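PDB 3U62: shikimate dehydrogenase (NADP(+)) from Thermotoga maritima, which probably catalyses the reversible NADPH-linked reduction of 3-dehydroshikimate to shikimate, a step of chorismate biosynthesis. Local coordinates for residues A[4-9]-A[54-59]; A[40-45]-A[64-69]; A[110-115]-A[136-141]; A[155-160]-A[181-186]. One frame throughout, in Å; residues are numbered along the deposited sequence.

Interaction 1: residues A[4-9]-A[54-59]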
loop_
_atom_site.group_PDB
_atom_site.type_symbol
_atom_site.label_atom_id
_atom_site.label_comp_id
_atom_site.label_asym_id
_atom_site.label_seq_id
_atom_site.Cartn_x
_atom_site.Cartn_y
_atom_site.Cartn_z
ATOM N N CYS A 4 -0.980 -2.915 -16.850
ATOM C CA CYS A 4 -1.308 -4.126 -16.106
ATOM C C CYS A 4 -0.875 -3.975 -14.658
ATOM O O CYS A 4 -0.296 -2.952 -14.270
ATOM C CB CYS A 4 -0.642 -5.361 -16.730
ATOM S SG CYS A 4 1.168 -5.330 -16.748
ATOM N N ILE A 5 -1.175 -4.987 -13.856
ATOM C CA ILE A 5 -0.604 -5.100 -12.528
ATOM C C ILE A 5 0.272 -6.350 -12.492
ATOM O O ILE A 5 -0.141 -7.426 -12.937
ATOM C CB ILE A 5 -1.695 -5.118 -11.418
ATOM C CG1 ILE A 5 -1.069 -5.224 -10.021
ATOM C CG2 ILE A 5 -2.740 -6.215 -11.661
ATOM C CD1 ILE A 5 -1.157 -3.952 -9.210
ATOM N N ILE A 6 1.491 -6.194 -11.985
ATOM C CA ILE A 6 2.407 -7.318 -11.831
ATOM C C ILE A 6 2.607 -7.626 -10.351
ATOM O O ILE A 6 2.570 -6.726 -9.506
ATOM C CB ILE A 6 3.767 -7.091 -12.570
ATOM C CG1 ILE A 6 4.578 -5.951 -11.930
ATOM C CG2 ILE A 6 3.536 -6.791 -14.058
ATOM C CD1 ILE A 6 5.620 -6.431 -10.907
ATOM N N GLY A 7 2.804 -8.904 -10.046
ATOM C CA GLY A 7 2.962 -9.351 -8.669
ATOM C C GLY A 7 2.839 -10.854 -8.541
ATOM O O GLY A 7 2.805 -11.572 -9.547
ATOM N N TYR A 8 2.781 -11.323 -7.297
ATOM C CA TYR A 8 2.708 -12.745 -6.988
ATOM C C TYR A 8 2.281 -12.921 -5.534
ATOM O O TYR A 8 3.111 -12.811 -4.628
ATOM C CB TYR A 8 4.070 -13.400 -7.216
ATOM C CG TYR A 8 4.035 -14.900 -7.314
ATOM C CD1 TYR A 8 3.510 -15.530 -8.442
ATOM C CD2 TYR A 8 4.546 -15.694 -6.290
ATOM C CE1 TYR A 8 3.480 -16.908 -8.546
ATOM C CE2 TYR A 8 4.523 -17.077 -6.382
ATOM C CZ TYR A 8 3.990 -17.676 -7.514
ATOM O OH TYR A 8 3.963 -19.048 -7.611
ATOM N N PRO A 9 0.981 -13.189 -5.296
ATOM C CA PRO A 9 -0.082 -13.383 -6.286
ATOM C C PRO A 9 -0.684 -12.073 -6.799
ATOM O O PRO A 9 -0.521 -11.024 -6.165
ATOM C CB PRO A 9 -1.138 -14.158 -5.498
ATOM C CG PRO A 9 -0.987 -13.666 -4.102
ATOM C CD PRO A 9 0.473 -13.331 -3.917
ATOM N N ASP A 54 2.865 0.173 -21.831
ATOM C CA ASP A 54 3.269 1.574 -21.680
ATOM C C ASP A 54 3.585 1.882 -20.222
ATOM O O ASP A 54 4.532 2.613 -19.919
ATOM C CB ASP A 54 2.168 2.506 -22.186
ATOM C CG ASP A 54 1.925 2.364 -23.672
ATOM O OD1 ASP A 54 1.039 1.571 -24.057
ATOM O OD2 ASP A 54 2.634 3.027 -24.458
ATOM N N GLY A 55 2.779 1.321 -19.328
ATOM C CA GLY A 55 2.967 1.480 -17.897
ATOM C C GLY A 55 2.356 0.311 -17.162
ATOM O O GLY A 55 1.676 -0.522 -17.765
ATOM N N PHE A 56 2.608 0.241 -15.859
ATOM C CA PHE A 56 2.047 -0.818 -15.032
ATOM C C PHE A 56 2.166 -0.517 -13.549
ATOM O O PHE A 56 2.962 0.328 -13.132
ATOM C CB PHE A 56 2.681 -2.185 -15.354
ATOM C CG PHE A 56 4.183 -2.222 -15.226
ATOM C CD1 PHE A 56 4.787 -2.607 -14.031
ATOM C CD2 PHE A 56 4.994 -1.908 -16.313
ATOM C CE1 PHE A 56 6.174 -2.655 -13.916
ATOM C CE2 PHE A 56 6.382 -1.953 -16.208
ATOM C CZ PHE A 56 6.974 -2.329 -15.007
ATOM N N ASN A 57 1.354 -1.214 -12.762
ATOM C CA ASN A 57 1.502 -1.218 -11.322
ATOM C C ASN A 57 2.267 -2.455 -10.880
ATOM O O ASN A 57 2.208 -3.502 -11.529
ATOM C CB ASN A 57 0.138 -1.161 -10.635
ATOM C CG ASN A 57 -0.520 0.198 -10.756
ATOM O OD1 ASN A 57 0.057 1.220 -10.386
ATOM N ND2 ASN A 57 -1.744 0.218 -11.272
ATOM N N ALA A 58 2.994 -2.319 -9.778
ATOM C CA ALA A 58 3.685 -3.439 -9.164
ATOM C C ALA A 58 3.190 -3.588 -7.736
ATOM O O ALA A 58 3.065 -2.600 -7.009
ATOM C CB ALA A 58 5.186 -3.213 -9.185
ATOM N N THR A 59 2.889 -4.820 -7.345
ATOM C CA THR A 59 2.552 -5.116 -5.960
ATOM C C THR A 59 3.529 -6.170 -5.431
ATOM O O THR A 59 4.532 -6.465 -6.088
ATOM C CB THR A 59 1.060 -5.529 -5.801
ATOM O OG1 THR A 59 0.734 -5.656 -4.412
ATOM C CG2 THR A 59 0.753 -6.838 -6.532
#

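Interaction 2: residues A[40-45]-A[64-69]. With SO4 (sulfate ion), chain C.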
loop_
_atom_site.group_PDB
_atom_site.type_symbol
_atom_site.label_atom_id
_atom_site.label_comp_id
_atom_site.label_asym_id
_atom_site.label_seq_id
_atom_site.Cartn_x
_atom_site.Cartn_y
_atom_site.Cartn_z
ATOM N N GLU A 40 11.294 -16.105 -9.027
ATOM C CA GLU A 40 12.338 -16.829 -9.752
ATOM C C GLU A 40 12.338 -16.559 -11.262
ATOM O O GLU A 40 13.348 -16.792 -11.937
ATOM C CB GLU A 40 12.267 -18.335 -9.462
ATOM C CG GLU A 40 10.979 -19.039 -9.919
ATOM C CD GLU A 40 9.878 -19.066 -8.862
ATOM O OE1 GLU A 40 9.885 -18.220 -7.939
ATOM O OE2 GLU A 40 8.991 -19.940 -8.961
ATOM N N SER A 41 11.214 -16.073 -11.784
ATOM C CA SER A 41 11.080 -15.793 -13.213
ATOM C C SER A 41 11.145 -14.303 -13.542
ATOM O O SER A 41 11.118 -13.925 -14.716
ATOM C CB SER A 41 9.772 -16.381 -13.748
ATOM O OG SER A 41 9.717 -17.781 -13.541
ATOM N N PHE A 42 11.248 -13.464 -12.512
ATOM C CA PHE A 42 11.133 -12.012 -12.681
ATOM C C PHE A 42 12.143 -11.391 -13.647
ATOM O O PHE A 42 11.747 -10.647 -14.545
ATOM C CB PHE A 42 11.188 -11.292 -11.330
ATOM C CG PHE A 42 10.851 -9.827 -11.411
ATOM C CD1 PHE A 42 9.533 -9.397 -11.287
ATOM C CD2 PHE A 42 11.849 -8.876 -11.614
ATOM C CE1 PHE A 42 9.214 -8.042 -11.362
ATOM C CE2 PHE A 42 11.540 -7.520 -11.690
ATOM C CZ PHE A 42 10.221 -7.103 -11.563
ATOM N N ASP A 43 13.428 -11.694 -13.465
ATOM C CA ASP A 43 14.492 -11.053 -14.246
ATOM C C ASP A 43 14.310 -11.229 -15.757
ATOM O O ASP A 43 14.607 -10.319 -16.536
ATOM C CB ASP A 43 15.871 -11.559 -13.805
ATOM C CG ASP A 43 16.995 -11.028 -14.683
ATOM O OD1 ASP A 43 17.721 -11.857 -15.270
ATOM O OD2 ASP A 43 17.149 -9.792 -14.792
ATOM N N THR A 44 13.813 -12.395 -16.155
ATOM C CA THR A 44 13.549 -12.677 -17.557
ATOM C C THR A 44 12.204 -12.089 -18.007
ATOM O O THR A 44 12.121 -11.468 -19.071
ATOM C CB THR A 44 13.612 -14.195 -17.841
ATOM O OG1 THR A 44 14.887 -14.706 -17.427
ATOM C CG2 THR A 44 13.429 -14.476 -19.318
ATOM N N GLU A 45 11.169 -12.271 -17.187
ATOM C CA GLU A 45 9.802 -11.890 -17.566
ATOM C C GLU A 45 9.495 -10.391 -17.497
ATOM O O GLU A 45 8.571 -9.924 -18.167
ATOM C CB GLU A 45 8.760 -12.696 -16.773
ATOM C CG GLU A 45 8.819 -14.219 -16.986
ATOM C CD GLU A 45 8.662 -14.641 -18.445
ATOM O OE1 GLU A 45 7.769 -14.104 -19.144
ATOM O OE2 GLU A 45 9.429 -15.521 -18.895
ATOM N N GLU A 64 10.147 -3.407 -4.677
ATOM C CA GLU A 64 11.577 -3.126 -4.573
ATOM C C GLU A 64 12.320 -3.707 -5.777
ATOM O O GLU A 64 13.217 -3.065 -6.328
ATOM C CB GLU A 64 12.148 -3.688 -3.264
ATOM C CG GLU A 64 13.550 -3.177 -2.892
ATOM C CD GLU A 64 14.674 -3.879 -3.648
ATOM O OE1 GLU A 64 14.559 -5.100 -3.910
ATOM O OE2 GLU A 64 15.677 -3.210 -3.971
ATOM N N ARG A 65 11.933 -4.916 -6.175
ATOM C CA ARG A 65 12.604 -5.666 -7.237
ATOM C C ARG A 65 12.621 -4.931 -8.582
ATOM O O ARG A 65 13.626 -4.972 -9.299
ATOM C CB ARG A 65 11.930 -7.028 -7.405
ATOM C CG ARG A 65 12.844 -8.142 -7.898
ATOM C CD ARG A 65 12.054 -9.418 -8.173
ATOM N NE ARG A 65 11.237 -9.834 -7.034
ATOM C CZ ARG A 65 11.651 -10.640 -6.059
ATOM N NH1 ARG A 65 12.886 -11.132 -6.066
ATOM N NH2 ARG A 65 10.828 -10.956 -5.069
ATOM N N VAL A 66 11.516 -4.266 -8.910
ATOM C CA VAL A 66 11.351 -3.611 -10.214
ATOM C C VAL A 66 12.218 -2.349 -10.380
ATOM O O VAL A 66 12.421 -1.870 -11.499
ATOM C CB VAL A 66 9.849 -3.309 -10.508
ATOM C CG1 VAL A 66 9.346 -2.123 -9.684
ATOM C CG2 VAL A 66 9.611 -3.081 -12.000
ATOM N N MET A 67 12.735 -1.833 -9.264
ATOM C CA MET A 67 13.529 -0.602 -9.258
ATOM C C MET A 67 14.772 -0.670 -10.135
ATOM O O MET A 67 15.164 0.331 -10.739
ATOM C CB MET A 67 13.944 -0.238 -7.835
ATOM C CG MET A 67 12.784 0.086 -6.921
ATOM S SD MET A 67 13.361 0.702 -5.338
ATOM C CE MET A 67 13.867 2.376 -5.797
ATOM N N ARG A 68 15.387 -1.850 -10.200
ATOM C CA ARG A 68 16.589 -2.065 -11.002
ATOM C C ARG A 68 16.326 -1.888 -12.502
ATOM O O ARG A 68 17.248 -1.608 -13.272
ATOM C CB ARG A 68 17.172 -3.457 -10.724
ATOM C CG ARG A 68 18.579 -3.672 -11.274
ATOM C CD ARG A 68 19.001 -5.132 -11.269
ATOM N NE ARG A 68 20.441 -5.247 -11.493
ATOM C CZ ARG A 68 21.096 -6.379 -11.746
ATOM N NH1 ARG A 68 20.450 -7.537 -11.820
ATOM N NH2 ARG A 68 22.410 -6.349 -11.932
ATOM N N TYR A 69 15.065 -2.029 -12.903
ATOM C CA TYR A 69 14.704 -2.062 -14.321
ATOM C C TYR A 69 14.093 -0.760 -14.841
ATOM O O TYR A 69 13.786 -0.645 -16.031
ATOM C CB TYR A 69 13.779 -3.250 -14.598
ATOM C CG TYR A 69 14.385 -4.575 -14.193
ATOM C CD1 TYR A 69 14.215 -5.074 -12.903
ATOM C CD2 TYR A 69 15.149 -5.320 -15.093
ATOM C CE1 TYR A 69 14.778 -6.285 -12.519
ATOM C CE2 TYR A 69 15.716 -6.536 -14.719
ATOM C CZ TYR A 69 15.525 -7.010 -13.429
ATOM O OH TYR A 69 16.079 -8.209 -13.045
HETATM S S SO4 C . 7.653 -5.608 -2.037
HETATM O O1 SO4 C . 7.722 -6.950 -1.468
HETATM O O2 SO4 C . 8.964 -5.238 -2.571
HETATM O O3 SO4 C . 7.259 -4.663 -0.999
HETATM O O4 SO4 C . 6.660 -5.587 -3.108
#

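Interaction 3: residues A[110-115]-A[136-141]. With SO4 (sulfate ion), chain E; SO4 (sulfate ion), chain D.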
loop_
_atom_site.group_PDB
_atom_site.type_symbol
_atom_site.label_atom_id
_atom_site.label_comp_id
_atom_site.label_asym_id
_atom_site.label_seq_id
_atom_site.Cartn_x
_atom_site.Cartn_y
_atom_site.Cartn_z
ATOM N N PRO A 110 2.456 7.631 20.071
ATOM C CA PRO A 110 3.295 6.892 19.115
ATOM C C PRO A 110 2.500 6.097 18.085
ATOM O O PRO A 110 1.354 5.716 18.335
ATOM C CB PRO A 110 4.082 5.931 20.012
ATOM C CG PRO A 110 4.041 6.557 21.363
ATOM C CD PRO A 110 2.687 7.165 21.448
ATOM N N VAL A 111 3.128 5.855 16.937
ATOM C CA VAL A 111 2.520 5.096 15.852
ATOM C C VAL A 111 3.271 3.781 15.660
ATOM O O VAL A 111 4.496 3.774 15.513
ATOM C CB VAL A 111 2.533 5.898 14.527
ATOM C CG1 VAL A 111 1.872 5.105 13.411
ATOM C CG2 VAL A 111 1.836 7.242 14.703
ATOM N N VAL A 112 2.532 2.675 15.669
ATOM C CA VAL A 112 3.102 1.359 15.384
ATOM C C VAL A 112 2.806 0.982 13.930
ATOM O O VAL A 112 1.662 1.065 13.475
ATOM C CB VAL A 112 2.558 0.264 16.346
ATOM C CG1 VAL A 112 3.065 -1.118 15.948
ATOM C CG2 VAL A 112 2.967 0.567 17.778
ATOM N N VAL A 113 3.854 0.583 13.215
ATOM C CA VAL A 113 3.734 0.100 11.844
ATOM C C VAL A 113 4.136 -1.373 11.817
ATOM O O VAL A 113 5.273 -1.717 12.148
ATOM C CB VAL A 113 4.625 0.919 10.871
ATOM C CG1 VAL A 113 4.542 0.361 9.454
ATOM C CG2 VAL A 113 4.229 2.392 10.885
ATOM N N VAL A 114 3.198 -2.240 11.441
ATOM C CA VAL A 114 3.464 -3.677 11.362
ATOM C C VAL A 114 3.946 -4.033 9.960
ATOM O O VAL A 114 3.246 -3.795 8.973
ATOM C CB VAL A 114 2.225 -4.531 11.736
ATOM C CG1 VAL A 114 2.593 -6.009 11.825
ATOM C CG2 VAL A 114 1.623 -4.062 13.049
ATOM N N GLY A 115 5.147 -4.600 9.889
ATOM C CA GLY A 115 5.783 -4.929 8.618
ATOM C C GLY A 115 6.923 -3.985 8.287
ATOM O O GLY A 115 7.011 -2.886 8.840
ATOM N N TRP A 136 7.211 3.321 15.572
ATOM C CA TRP A 136 7.741 2.033 15.996
ATOM C C TRP A 136 7.357 0.959 14.991
ATOM O O TRP A 136 6.176 0.657 14.808
ATOM C CB TRP A 136 7.208 1.651 17.381
ATOM C CG TRP A 136 7.448 2.669 18.463
ATOM C CD1 TRP A 136 8.422 3.631 18.491
ATOM C CD2 TRP A 136 6.722 2.801 19.692
ATOM N NE1 TRP A 136 8.332 4.364 19.648
ATOM C CE2 TRP A 136 7.300 3.876 20.406
ATOM C CE3 TRP A 136 5.633 2.120 20.256
ATOM C CZ2 TRP A 136 6.829 4.284 21.658
ATOM C CZ3 TRP A 136 5.163 2.529 21.500
ATOM C CH2 TRP A 136 5.763 3.600 22.187
ATOM N N VAL A 137 8.362 0.393 14.335
ATOM C CA VAL A 137 8.148 -0.681 13.377
ATOM C C VAL A 137 8.220 -2.026 14.094
ATOM O O VAL A 137 9.146 -2.283 14.863
ATOM C CB VAL A 137 9.175 -0.625 12.217
ATOM C CG1 VAL A 137 9.047 -1.842 11.305
ATOM C CG2 VAL A 137 9.003 0.655 11.415
ATOM N N VAL A 138 7.220 -2.868 13.848
ATOM C CA VAL A 138 7.199 -4.230 14.364
ATOM C C VAL A 138 7.137 -5.167 13.166
ATOM O O VAL A 138 6.147 -5.177 12.433
ATOM C CB VAL A 138 5.987 -4.468 15.299
ATOM C CG1 VAL A 138 5.983 -5.891 15.830
ATOM C CG2 VAL A 138 6.000 -3.479 16.453
ATOM N N ASN A 139 8.199 -5.939 12.951
ATOM C CA ASN A 139 8.260 -6.803 11.773
ATOM C C ASN A 139 8.783 -8.216 12.040
ATOM O O ASN A 139 9.184 -8.546 13.160
ATOM C CB ASN A 139 9.032 -6.120 10.635
ATOM C CG ASN A 139 10.535 -6.279 10.762
ATOM O OD1 ASN A 139 11.127 -5.964 11.796
ATOM N ND2 ASN A 139 11.165 -6.768 9.699
ATOM N N ARG A 140 8.778 -9.036 10.992
ATOM C CA ARG A 140 9.047 -10.464 11.116
ATOM C C ARG A 140 10.441 -10.874 10.650
ATOM O O ARG A 140 11.084 -11.709 11.294
ATOM C CB ARG A 140 7.988 -11.269 10.354
ATOM C CG ARG A 140 6.576 -11.135 10.918
ATOM C CD ARG A 140 5.518 -11.558 9.905
ATOM N NE ARG A 140 5.505 -10.686 8.727
ATOM C CZ ARG A 140 4.723 -10.861 7.663
ATOM N NH1 ARG A 140 3.873 -11.878 7.608
ATOM N NH2 ARG A 140 4.793 -10.010 6.647
ATOM N N THR A 141 10.914 -10.288 9.551
ATOM C CA THR A 141 12.153 -10.748 8.916
ATOM C C THR A 141 13.340 -9.819 9.158
ATOM O O THR A 141 13.199 -8.590 9.137
ATOM C CB THR A 141 11.979 -10.959 7.390
ATOM O OG1 THR A 141 11.771 -9.697 6.744
ATOM C CG2 THR A 141 10.794 -11.867 7.090
HETATM S S SO4 E . 8.040 -8.295 7.487
HETATM O O1 SO4 E . 7.821 -9.535 6.748
HETATM O O2 SO4 E . 9.450 -8.195 7.863
HETATM O O3 SO4 E . 7.220 -8.297 8.695
HETATM O O4 SO4 E . 7.671 -7.154 6.652
HETATM S S SO4 D . 3.640 -9.311 2.915
HETATM O O1 SO4 D . 3.832 -10.509 2.101
HETATM O O2 SO4 D . 4.901 -8.577 3.023
HETATM O O3 SO4 D . 3.188 -9.696 4.250
HETATM O O4 SO4 D . 2.639 -8.452 2.289
#

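Interaction 4: residues A[155-160]-A[181-186]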
loop_
_atom_site.group_PDB
_atom_site.type_symbol
_atom_site.label_atom_id
_atom_site.label_comp_id
_atom_site.label_asym_id
_atom_site.label_seq_id
_atom_site.Cartn_x
_atom_site.Cartn_y
_atom_site.Cartn_z
ATOM N N PHE A 155 11.126 -3.408 16.379
ATOM C CA PHE A 155 10.798 -4.469 17.326
ATOM C C PHE A 155 10.387 -5.735 16.577
ATOM O O PHE A 155 9.992 -5.670 15.411
ATOM C CB PHE A 155 9.655 -4.023 18.247
ATOM C CG PHE A 155 9.936 -2.750 18.995
ATOM C CD1 PHE A 155 9.463 -1.530 18.520
ATOM C CD2 PHE A 155 10.673 -2.769 20.176
ATOM C CE1 PHE A 155 9.721 -0.347 19.207
ATOM C CE2 PHE A 155 10.937 -1.592 20.871
ATOM C CZ PHE A 155 10.459 -0.378 20.386
ATOM N N SER A 156 10.487 -6.880 17.245
ATOM C CA SER A 156 10.039 -8.150 16.673
ATOM C C SER A 156 8.555 -8.379 16.966
ATOM O O SER A 156 7.988 -7.740 17.856
ATOM C CB SER A 156 10.895 -9.308 17.188
ATOM O OG SER A 156 11.055 -9.243 18.597
ATOM N N LEU A 157 7.934 -9.293 16.220
ATOM C CA LEU A 157 6.483 -9.503 16.288
ATOM C C LEU A 157 5.981 -9.996 17.650
ATOM O O LEU A 157 4.816 -9.766 18.000
ATOM C CB LEU A 157 6.012 -10.440 15.167
ATOM C CG LEU A 157 4.529 -10.408 14.782
ATOM C CD1 LEU A 157 4.161 -9.138 14.022
ATOM C CD2 LEU A 157 4.153 -11.643 13.976
ATOM N N ASP A 158 6.850 -10.660 18.413
ATOM C CA ASP A 158 6.495 -11.088 19.773
ATOM C C ASP A 158 6.312 -9.898 20.721
ATOM O O ASP A 158 5.696 -10.030 21.781
ATOM C CB ASP A 158 7.546 -12.047 20.335
ATOM C CG ASP A 158 8.942 -11.457 20.324
ATOM O OD1 ASP A 158 9.499 -11.281 19.223
ATOM O OD2 ASP A 158 9.482 -11.182 21.415
ATOM N N GLN A 159 6.846 -8.743 20.327
ATOM C CA GLN A 159 6.743 -7.525 21.128
ATOM C C GLN A 159 5.530 -6.677 20.745
ATOM O O GLN A 159 5.261 -5.660 21.390
ATOM C CB GLN A 159 8.022 -6.690 20.999
ATOM C CG GLN A 159 9.283 -7.392 21.476
ATOM C CD GLN A 159 10.527 -6.553 21.263
ATOM O OE1 GLN A 159 10.997 -6.389 20.137
ATOM N NE2 GLN A 159 11.077 -6.028 22.351
ATOM N N LEU A 160 4.800 -7.098 19.710
ATOM C CA LEU A 160 3.676 -6.317 19.178
ATOM C C LEU A 160 2.654 -5.934 20.246
ATOM O O LEU A 160 2.274 -4.768 20.358
ATOM C CB LEU A 160 2.983 -7.043 18.016
ATOM C CG LEU A 160 1.821 -6.300 17.339
ATOM C CD1 LEU A 160 2.315 -5.034 16.638
ATOM C CD2 LEU A 160 1.115 -7.205 16.343
ATOM N N GLU A 181 -6.164 -14.281 8.999
ATOM C CA GLU A 181 -5.198 -14.442 10.093
ATOM C C GLU A 181 -5.266 -13.280 11.079
ATOM O O GLU A 181 -5.634 -12.159 10.716
ATOM C CB GLU A 181 -3.760 -14.585 9.567
ATOM C CG GLU A 181 -3.563 -15.614 8.457
ATOM C CD GLU A 181 -3.583 -14.989 7.070
ATOM O OE1 GLU A 181 -4.340 -14.020 6.851
ATOM O OE2 GLU A 181 -2.840 -15.479 6.192
ATOM N N GLU A 182 -4.900 -13.562 12.328
ATOM C CA GLU A 182 -4.879 -12.560 13.389
ATOM C C GLU A 182 -3.452 -12.172 13.754
ATOM O O GLU A 182 -2.547 -13.010 13.729
ATOM C CB GLU A 182 -5.584 -13.087 14.639
ATOM C CG GLU A 182 -7.069 -13.351 14.471
ATOM C CD GLU A 182 -7.714 -13.884 15.735
ATOM O OE1 GLU A 182 -7.456 -13.330 16.827
ATOM O OE2 GLU A 182 -8.490 -14.858 15.637
ATOM N N LEU A 183 -3.262 -10.900 14.091
ATOM C CA LEU A 183 -1.989 -10.424 14.623
ATOM C C LEU A 183 -1.940 -10.657 16.134
ATOM O O LEU A 183 -2.977 -10.601 16.802
ATOM C CB LEU A 183 -1.792 -8.938 14.302
ATOM C CG LEU A 183 -1.422 -8.570 12.858
ATOM C CD1 LEU A 183 -1.693 -7.095 12.597
ATOM C CD2 LEU A 183 0.034 -8.914 12.549
ATOM N N PRO A 184 -0.735 -10.921 16.682
ATOM C CA PRO A 184 -0.590 -11.144 18.123
ATOM C C PRO A 184 -0.710 -9.852 18.939
ATOM O O PRO A 184 0.290 -9.330 19.445
ATOM C CB PRO A 184 0.812 -11.754 18.245
ATOM C CG PRO A 184 1.549 -11.240 17.063
ATOM C CD PRO A 184 0.541 -11.106 15.961
ATOM N N VAL A 185 -1.935 -9.347 19.054
ATOM C CA VAL A 185 -2.218 -8.132 19.814
ATOM C C VAL A 185 -3.558 -8.270 20.547
ATOM O O VAL A 185 -4.550 -8.726 19.971
ATOM C CB VAL A 185 -2.153 -6.851 18.920
ATOM C CG1 VAL A 185 -3.154 -6.913 17.761
ATOM C CG2 VAL A 185 -2.344 -5.581 19.749
ATOM N N SER A 186 -3.565 -7.888 21.821
ATOM C CA SER A 186 -4.715 -8.086 22.700
ATOM C C SER A 186 -5.763 -6.985 22.580
ATOM O O SER A 186 -5.479 -5.896 22.074
ATOM C CB SER A 186 -4.252 -8.185 24.157
ATOM O OG SER A 186 -3.563 -6.989 24.555
HETATM O O HOH W 1 2.854 -9.743 20.316
#

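Interaction 1: residues A[4-9]-A[54-59]
Two neighbouring parallel strands of the substrate-binding domain, 2-7 and 55-58, meet where I5 pairs with N57 and I6 with A58. N57 N donates to C4 O at 2.8 Å. I6 N reaches N57 O, also at 2.8 Å, and T59 N closes the row on I6 O. I6 carries much of the side-chain packing. Its CG1 stands between the backbone N and the carbonyl carbon (chi1 67°), which carries the chain across to the second strand: CG1 lies 4.0 Å from F56 CD1, and CD1 ends 3.7 Å from A58 CB. The strands belong to a mixed sheet in which 2-7 lies between 31-36 and 55-58, and helix 42-52 covers the face bearing I6 and F56, placing I46, I49 and L50 against F56. Cutting I6 back to an alanine would probably open a gap beneath this helix and remove the contacts with the F56 ring and A58 CB. On the other face, I5 CD1 touches N57 CB at 3.4 Å. Where strand 55-58 runs out, the methyl CG2 of T59, a predicted shikimate-binding residue, rests 4.0 Å from G7 CA.

Interaction 2: residues A[40-45]-A[64-69]
F42 reaches from its helix into the loop 64-69 of the substrate-binding domain, just after K63, the predicted proton acceptor, and meets R65, Y69 and V66 in turn. Its CG lies opposite the backbone N (chi1 -171°), extending the ring toward the loop. F42 CB lies 3.8 Å from R65 CD, a methylene that sits over one face of the ring, 3.5 Å from F42 CG, in a CH-pi contact; the guanidinium is at most a weak cation-pi partner, its NH2 bonded to P61 O. Farther along the same flank, F42 CE2 comes 3.6 Å from Y69 CE1 in an offset edge-to-face pair, the F42 edge toward the Y69 face. F42 CZ, the tip, ends 4.0 Å from V66 CB. At the far end of the tyrosine, Y69 OH donates to D43 OD2 at 2.6 Å on its anti side; D43 also bridges to R47. Helix 42-52 and this loop pack side by side on the sheet, V66 and Y69 against I46, and Y69 against L50 farther along the helix.

Interaction 3: residues A[110-115]-A[136-141]
Strands 111-114 and 136-139 run parallel, their axes 26° apart, joined by four backbone bonds: W136 N to V111 O, V113 N to W136 O, V138 N to V113 O and G115 N to V138 O. This first beta-alpha-beta unit of the Rossmann-type domain crosses over through helix 118-129. W136 CG, opposite its own carbonyl carbon and beside the backbone N (chi1 -55°), puts the indole against P110 and beside V112. P110 CB lies over the six-membered ring of W136, 3.6 Å from its centroid, a CH-pi contact. V112 CG2 comes 4.0 Å from W136 CE3, and V112 CG1 lies 3.8 Å from V138 CG2. With an alanine in place of W136, P110 would probably lose its flat support and a gap open beside V112. At the C-terminal end of the pair a sulfate, probably from the crystallisation liquor, is held by N139, R140 and T141. Its O2 takes N139 ND2 at 2.9 Å and T141 OG1, while R140 NE points almost straight at O3 (176°). R140 NH2 bonds a second sulfate and, weakly, O1 of the first. Apolar pairing thus gives way to an anion site, consistent with these residues' predicted NADP(+) role and probably suited to a cofactor phosphate.

Interaction 4: residues A[155-160]-A[181-186]
The P184 ring meets L157 and L160 through its CG and CD corner. P184 CG lies 3.8 Å from L157 CG, the two side chains crossing at about a right angle, while P184 CD comes 4.0 Å from L160 CD2. Within 155-160 the F155 ring has Q159 OE1 at its edge, in plane, and F155 packs on V138 and V163. L160 does most of the reaching: with CG anti to the backbone N (chi1 -178°), its CD2 touches L183 CB at 4.0 Å and V185 CB at 4.2 Å. P184 is the centre of an inverse gamma turn closed by V185 N to L183 O at 2.8 Å, and this turn sets L183, P184 and V185 around that one methyl. On the other segment, S156 OG donates to D158 OD1 at 2.6 Å, and Q159 OE1 accepts S156 N on a lone pair; both bonds tie S156 to the short 3-10 turn that carries L157. L160 also packs on V112 and V114 of the inner strand 111-114, so the contact joins the loop before helix 187-190 to the turn after edge strand 153-156 and to the sheet behind it. No direct hydrogen bond crosses the interface: one water lies 2.7 Å from P184 O and within reach of L157 O, though which acceptors get its protons is unsettled, so cohesion rests mainly on leucine carbons packed against a proline and its two neighbours.

Interactions 1 and 3 are buried pairings of parallel strands, one in the substrate-binding domain and one in the NADP-binding domain, with centres about 26 Å apart. Interaction 2 adds a partly buried layer to the first: F42 CE1 packs on I6 CD1 at 4.0 Å, and V66 CG2 on F56 CE1. Interaction 4 is a surface contact joined to interaction 3 through adjacent strands 135-139 and 153-156, with probable bonds from F155 N to V137 O and from N139 N to F155 O. Chemistry follows place: backbone bonds dominate the two sheets, aromatic rings and a carboxylate the helix-loop layer, and aliphatic carbons with a shared water the outer loop.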